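Local coordinates for putative protein-disulfide isomerase (Pseudomonas syringae pv. tomato, PDB 3GN3) that is a putative protein-disulfide isomerase of the DsbA family, so it probably catalyses thiol-disulfide exchange, though its function is not established, at residues Ser56-Arg68 and Glu98-Pro112. Residues are numbered along the deposited sequence; the frame is centred on the assembly and turned at random.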
loop_
_atom_site.group_PDB
_atom_site.type_symbol
_atom_site.label_atom_id
_atom_site.label_comp_id
_atom_site.label_asym_id
_atom_site.label_seq_id
_atom_site.Cartn_x
_atom_site.Cartn_y
_atom_site.Cartn_z
ATOM N N SER A 56 1.532 -12.189 10.440
ATOM C CA SER A 56 2.653 -12.479 11.328
ATOM C C SER A 56 3.328 -11.181 11.828
ATOM O O SER A 56 3.821 -10.405 11.029
ATOM C CB SER A 56 3.640 -13.367 10.582
ATOM O OG SER A 56 4.682 -13.796 11.424
ATOM N N GLN A 57 3.334 -10.930 13.134
ATOM C CA GLN A 57 3.928 -9.693 13.668
ATOM C C GLN A 57 5.342 -9.945 14.207
ATOM O O GLN A 57 5.512 -10.776 15.113
ATOM C CB GLN A 57 3.050 -9.091 14.784
ATOM C CG GLN A 57 1.559 -8.920 14.443
ATOM C CD GLN A 57 1.267 -7.717 13.562
ATOM O OE1 GLN A 57 1.998 -7.428 12.614
ATOM N NE2 GLN A 57 0.189 -7.013 13.868
ATOM N N PRO A 58 6.362 -9.233 13.667
ATOM C CA PRO A 58 7.770 -9.503 14.025
ATOM C C PRO A 58 8.088 -9.253 15.492
ATOM O O PRO A 58 9.059 -9.835 16.018
ATOM C CB PRO A 58 8.564 -8.545 13.134
ATOM C CG PRO A 58 7.669 -8.243 12.000
ATOM C CD PRO A 58 6.265 -8.231 12.586
ATOM N N TRP A 59 7.286 -8.426 16.160
ATOM C CA TRP A 59 7.461 -8.266 17.612
ATOM C C TRP A 59 6.820 -9.405 18.432
ATOM O O TRP A 59 7.009 -9.480 19.645
ATOM C CB TRP A 59 7.034 -6.877 18.101
ATOM C CG TRP A 59 5.575 -6.569 17.886
ATOM C CD1 TRP A 59 4.570 -6.693 18.801
ATOM C CD2 TRP A 59 4.966 -6.079 16.682
ATOM N NE1 TRP A 59 3.371 -6.309 18.244
ATOM C CE2 TRP A 59 3.581 -5.928 16.945
ATOM C CE3 TRP A 59 5.454 -5.751 15.408
ATOM C CZ2 TRP A 59 2.667 -5.480 15.973
ATOM C CZ3 TRP A 59 4.529 -5.287 14.431
ATOM C CH2 TRP A 59 3.158 -5.160 14.731
ATOM N N HIS A 60 6.075 -10.289 17.776
ATOM C CA HIS A 60 5.688 -11.578 18.364
ATOM C C HIS A 60 6.705 -12.648 17.878
ATOM O O HIS A 60 6.526 -13.244 16.812
ATOM C CB HIS A 60 4.244 -11.931 17.957
ATOM C CG HIS A 60 3.207 -11.074 18.617
ATOM N ND1 HIS A 60 2.271 -11.581 19.493
ATOM C CD2 HIS A 60 2.983 -9.738 18.560
ATOM C CE1 HIS A 60 1.512 -10.595 19.945
ATOM N NE2 HIS A 60 1.923 -9.467 19.395
ATOM N N MET A 61 7.769 -12.867 18.653
ATOM C CA MET A 61 8.996 -13.529 18.144
ATOM C C MET A 61 8.862 -15.002 17.708
ATOM O O MET A 61 9.631 -15.479 16.858
ATOM C CB MET A 61 10.193 -13.304 19.084
ATOM C CG MET A 61 10.774 -11.865 19.020
ATOM S SD MET A 61 12.090 -11.366 20.187
ATOM C CE MET A 61 11.389 -11.727 21.800
ATOM N N PHE A 62 7.869 -15.714 18.237
ATOM C CA PHE A 62 7.623 -17.063 17.745
ATOM C C PHE A 62 6.528 -17.128 16.680
ATOM O O PHE A 62 6.038 -18.215 16.348
ATOM C CB PHE A 62 7.364 -18.060 18.896
ATOM C CG PHE A 62 8.612 -18.761 19.392
ATOM C CD1 PHE A 62 8.967 -18.710 20.732
ATOM C CD2 PHE A 62 9.434 -19.462 18.511
ATOM C CE1 PHE A 62 10.134 -19.355 21.202
ATOM C CE2 PHE A 62 10.599 -20.110 18.960
ATOM C CZ PHE A 62 10.949 -20.053 20.313
ATOM N N SER A 63 6.175 -15.984 16.103
ATOM C CA SER A 63 5.075 -15.935 15.156
ATOM C C SER A 63 5.345 -16.779 13.918
ATOM O O SER A 63 4.456 -17.503 13.443
ATOM C CB SER A 63 4.764 -14.494 14.755
ATOM O OG SER A 63 3.719 -14.440 13.798
ATOM N N GLY A 64 6.558 -16.671 13.381
ATOM C CA GLY A 64 6.933 -17.430 12.181
ATOM C C GLY A 64 6.813 -18.942 12.343
ATOM O O GLY A 64 6.341 -19.636 11.430
ATOM N N VAL A 65 7.224 -19.446 13.505
ATOM C CA VAL A 65 7.100 -20.864 13.818
ATOM C C VAL A 65 5.612 -21.202 13.859
ATOM O O VAL A 65 5.144 -22.111 13.160
ATOM C CB VAL A 65 7.722 -21.207 15.187
ATOM C CG1 VAL A 65 7.482 -22.670 15.532
ATOM C CG2 VAL A 65 9.186 -20.874 15.218
ATOM N N ILE A 66 4.868 -20.436 14.659
ATOM C CA ILE A 66 3.442 -20.673 14.872
ATOM C C ILE A 66 2.619 -20.549 13.593
ATOM O O ILE A 66 1.780 -21.402 13.314
ATOM C CB ILE A 66 2.886 -19.792 16.016
ATOM C CG1 ILE A 66 3.563 -20.188 17.335
ATOM C CG2 ILE A 66 1.349 -19.918 16.103
ATOM C CD1 ILE A 66 3.452 -19.151 18.446
ATOM N N VAL A 67 2.875 -19.523 12.797
ATOM C CA VAL A 67 2.165 -19.369 11.517
ATOM C C VAL A 67 2.431 -20.570 10.600
ATOM O O VAL A 67 1.497 -21.090 9.964
ATOM C CB VAL A 67 2.492 -18.008 10.788
ATOM C CG1 VAL A 67 1.970 -17.997 9.352
ATOM C CG2 VAL A 67 1.926 -16.826 11.561
ATOM N N ARG A 68 3.696 -21.004 10.532
ATOM C CA ARG A 68 4.054 -22.188 9.746
ATOM C C ARG A 68 3.271 -23.441 10.226
ATOM O O ARG A 68 2.729 -24.187 9.402
ATOM C CB ARG A 68 5.579 -22.420 9.746
ATOM C CG ARG A 68 6.073 -23.361 8.637
ATOM C CD ARG A 68 7.601 -23.537 8.642
ATOM N NE ARG A 68 8.036 -24.639 7.782
ATOM C CZ ARG A 68 8.217 -24.561 6.465
ATOM N NH1 ARG A 68 8.023 -23.420 5.823
ATOM N NH2 ARG A 68 8.585 -25.638 5.771
ATOM N N GLU A 98 3.954 -16.573 23.805
ATOM C CA GLU A 98 4.415 -15.208 23.606
ATOM C C GLU A 98 5.506 -14.857 24.606
ATOM O O GLU A 98 6.052 -15.758 25.262
ATOM C CB GLU A 98 3.248 -14.220 23.624
ATOM C CG GLU A 98 3.141 -13.379 22.334
ATOM C CD GLU A 98 4.406 -12.524 22.039
ATOM O OE1 GLU A 98 5.396 -13.030 21.442
ATOM O OE2 GLU A 98 4.393 -11.328 22.389
ATOM N N PHE A 99 5.855 -13.576 24.707
ATOM C CA PHE A 99 6.974 -13.163 25.549
ATOM C C PHE A 99 6.539 -11.990 26.418
ATOM O O PHE A 99 5.857 -11.087 25.929
ATOM C CB PHE A 99 8.173 -12.741 24.682
ATOM C CG PHE A 99 8.844 -13.882 23.919
ATOM C CD1 PHE A 99 10.065 -14.406 24.361
ATOM C CD2 PHE A 99 8.278 -14.397 22.742
ATOM C CE1 PHE A 99 10.707 -15.429 23.670
ATOM C CE2 PHE A 99 8.905 -15.431 22.037
ATOM C CZ PHE A 99 10.131 -15.961 22.514
ATOM N N GLU A 100 6.929 -11.981 27.692
ATOM C CA GLU A 100 6.573 -10.867 28.558
ATOM C C GLU A 100 7.126 -9.582 27.947
ATOM O O GLU A 100 8.320 -9.486 27.644
ATOM C CB GLU A 100 7.064 -11.076 30.000
ATOM N N HIS A 101 6.243 -8.606 27.753
ATOM C CA HIS A 101 6.575 -7.339 27.080
ATOM C C HIS A 101 7.231 -7.553 25.714
ATOM O O HIS A 101 8.114 -6.791 25.325
ATOM C CB HIS A 101 7.491 -6.470 27.947
ATOM C CG HIS A 101 6.956 -6.195 29.317
ATOM N ND1 HIS A 101 5.851 -5.394 29.544
ATOM C CD2 HIS A 101 7.391 -6.589 30.539
ATOM C CE1 HIS A 101 5.621 -5.319 30.844
ATOM N NE2 HIS A 101 6.542 -6.032 31.470
ATOM N N HIS A 102 6.809 -8.599 25.003
ATOM C CA HIS A 102 7.432 -9.025 23.744
ATOM C C HIS A 102 8.964 -9.108 23.851
ATOM O O HIS A 102 9.661 -8.882 22.870
ATOM C CB HIS A 102 7.057 -8.078 22.588
ATOM C CG HIS A 102 5.602 -7.718 22.510
ATOM N ND1 HIS A 102 4.621 -8.627 22.173
ATOM C CD2 HIS A 102 4.972 -6.527 22.647
ATOM C CE1 HIS A 102 3.445 -8.021 22.151
ATOM N NE2 HIS A 102 3.632 -6.746 22.429
ATOM N N ALA A 103 9.485 -9.425 25.033
ATOM C CA ALA A 103 10.931 -9.359 25.291
ATOM C C ALA A 103 11.460 -10.552 26.071
ATOM O O ALA A 103 12.493 -11.125 25.705
ATOM C CB ALA A 103 11.271 -8.075 26.035
ATOM N N GLY A 104 10.753 -10.923 27.142
ATOM C CA GLY A 104 11.260 -11.913 28.092
ATOM C C GLY A 104 10.342 -13.057 28.496
ATOM O O GLY A 104 9.339 -13.332 27.834
ATOM N N GLY A 105 10.720 -13.728 29.586
ATOM C CA GLY A 105 9.994 -14.874 30.119
ATOM C C GLY A 105 10.533 -16.216 29.637
ATOM O O GLY A 105 11.472 -16.274 28.829
ATOM N N PRO A 106 9.920 -17.317 30.106
ATOM C CA PRO A 106 10.362 -18.681 29.776
ATOM C C PRO A 106 10.607 -18.983 28.290
ATOM O O PRO A 106 11.375 -19.891 27.984
ATOM C CB PRO A 106 9.231 -19.577 30.317
ATOM C CG PRO A 106 8.126 -18.648 30.743
ATOM C CD PRO A 106 8.759 -17.316 31.013
ATOM N N ASN A 107 9.981 -18.259 27.365
ATOM C CA ASN A 107 10.139 -18.638 25.945
ATOM C C ASN A 107 11.493 -18.254 25.344
ATOM O O ASN A 107 11.850 -18.699 24.244
ATOM C CB ASN A 107 8.982 -18.149 25.080
ATOM C CG ASN A 107 7.799 -19.107 25.078
ATOM O OD1 ASN A 107 6.665 -18.680 25.218
ATOM N ND2 ASN A 107 8.056 -20.391 24.898
ATOM N N LEU A 108 12.236 -17.429 26.083
ATOM C CA LEU A 108 13.643 -17.177 25.775
ATOM C C LEU A 108 14.459 -18.481 25.781
ATOM O O LEU A 108 15.479 -18.591 25.094
ATOM C CB LEU A 108 14.242 -16.154 26.740
ATOM C CG LEU A 108 13.835 -14.703 26.485
ATOM C CD1 LEU A 108 14.449 -13.774 27.510
ATOM C CD2 LEU A 108 14.212 -14.260 25.070
ATOM N N ASP A 109 13.975 -19.473 26.522
ATOM C CA ASP A 109 14.666 -20.740 26.636
ATOM C C ASP A 109 13.959 -21.885 25.930
ATOM O O ASP A 109 14.284 -23.048 26.183
ATOM C CB ASP A 109 14.945 -21.071 28.103
ATOM C CG ASP A 109 15.909 -20.085 28.740
ATOM O OD1 ASP A 109 16.955 -19.752 28.112
ATOM O OD2 ASP A 109 15.621 -19.634 29.869
ATOM N N ALA A 110 13.025 -21.566 25.026
ATOM C CA ALA A 110 12.356 -22.599 24.217
ATOM C C ALA A 110 12.858 -22.593 22.790
ATOM O O ALA A 110 13.367 -21.592 22.313
ATOM C CB ALA A 110 10.843 -22.434 24.244
ATOM N N THR A 111 12.684 -23.712 22.107
ATOM C CA THR A 111 13.174 -23.871 20.749
ATOM C C THR A 111 12.001 -23.978 19.790
ATOM O O THR A 111 10.892 -24.292 20.215
ATOM C CB THR A 111 14.028 -25.162 20.612
ATOM O OG1 THR A 111 13.188 -26.327 20.761
ATOM C CG2 THR A 111 15.145 -25.180 21.662
ATOM N N PRO A 112 12.237 -23.736 18.488
ATOM C CA PRO A 112 11.184 -24.036 17.534
ATOM C C PRO A 112 10.548 -25.412 17.780
ATOM O O PRO A 112 9.328 -25.533 17.713
ATOM C CB PRO A 112 11.922 -23.993 16.203
ATOM C CG PRO A 112 12.893 -22.922 16.413
ATOM C CD PRO A 112 13.337 -23.001 17.841
HETATM O O HOH W 1 7.600 -11.566 21.217
HETATM O O HOH W 2 5.350 -15.078 19.811
#
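E98 OE1 accepts hydrogen bonds from two waters, which link it to the backbone of the loop 56-62. One water donates to E98 OE1 at 2.7 Å and to the carbonyl O of W59 while accepting from M61 N; the other, 2.6 Å from E98 OE1, accepts from F62 N just before helix 63-73. The second carboxylate oxygen is held within its own loop: H102 ND1 donates to E98 OE2 over 2.7 Å, nearly along the C-O axis but tilted somewhat from the imidazole plane. A bend at chi2 sets E98 OE2 above one face of the H60 ring, toward its rim, with the carboxylate and ring planes 28° apart; H60 ND1 itself bonds to T25 OG1. The buried carboxylate would be expected to favour a protonated H102. W59, which also makes a cation-pi contact with K141 of a second subunit, turns its edge to the H102 face in a T-shaped pair, with W59 CD1 over the ring centre and the planes at 85°, and H60 NE2 completes the aromatic cluster at 3.5 Å from H102 CE1. Beside this cluster, M61 bends at chi3 (-55°) to lay its CE on one face of F99, a CH-pi contact 4.0 Å from the ring centroid, while N107 CB lies on the opposite face. The F62 and F99 ring planes are near parallel but slid apart, though the side chains cross at about a right angle; the F62 rim meets the carbonyl oxygens of N107 and A110 near the ring plane. P112 packs against F62 and V65. The contact thus binds the loop leading from strand 48-54 into helix 63-73 to the long connection between helices 79-92 and 112-123, within the helical part of the DsbA-type fold, where I115 of helix 112-123 touches F62 and V65.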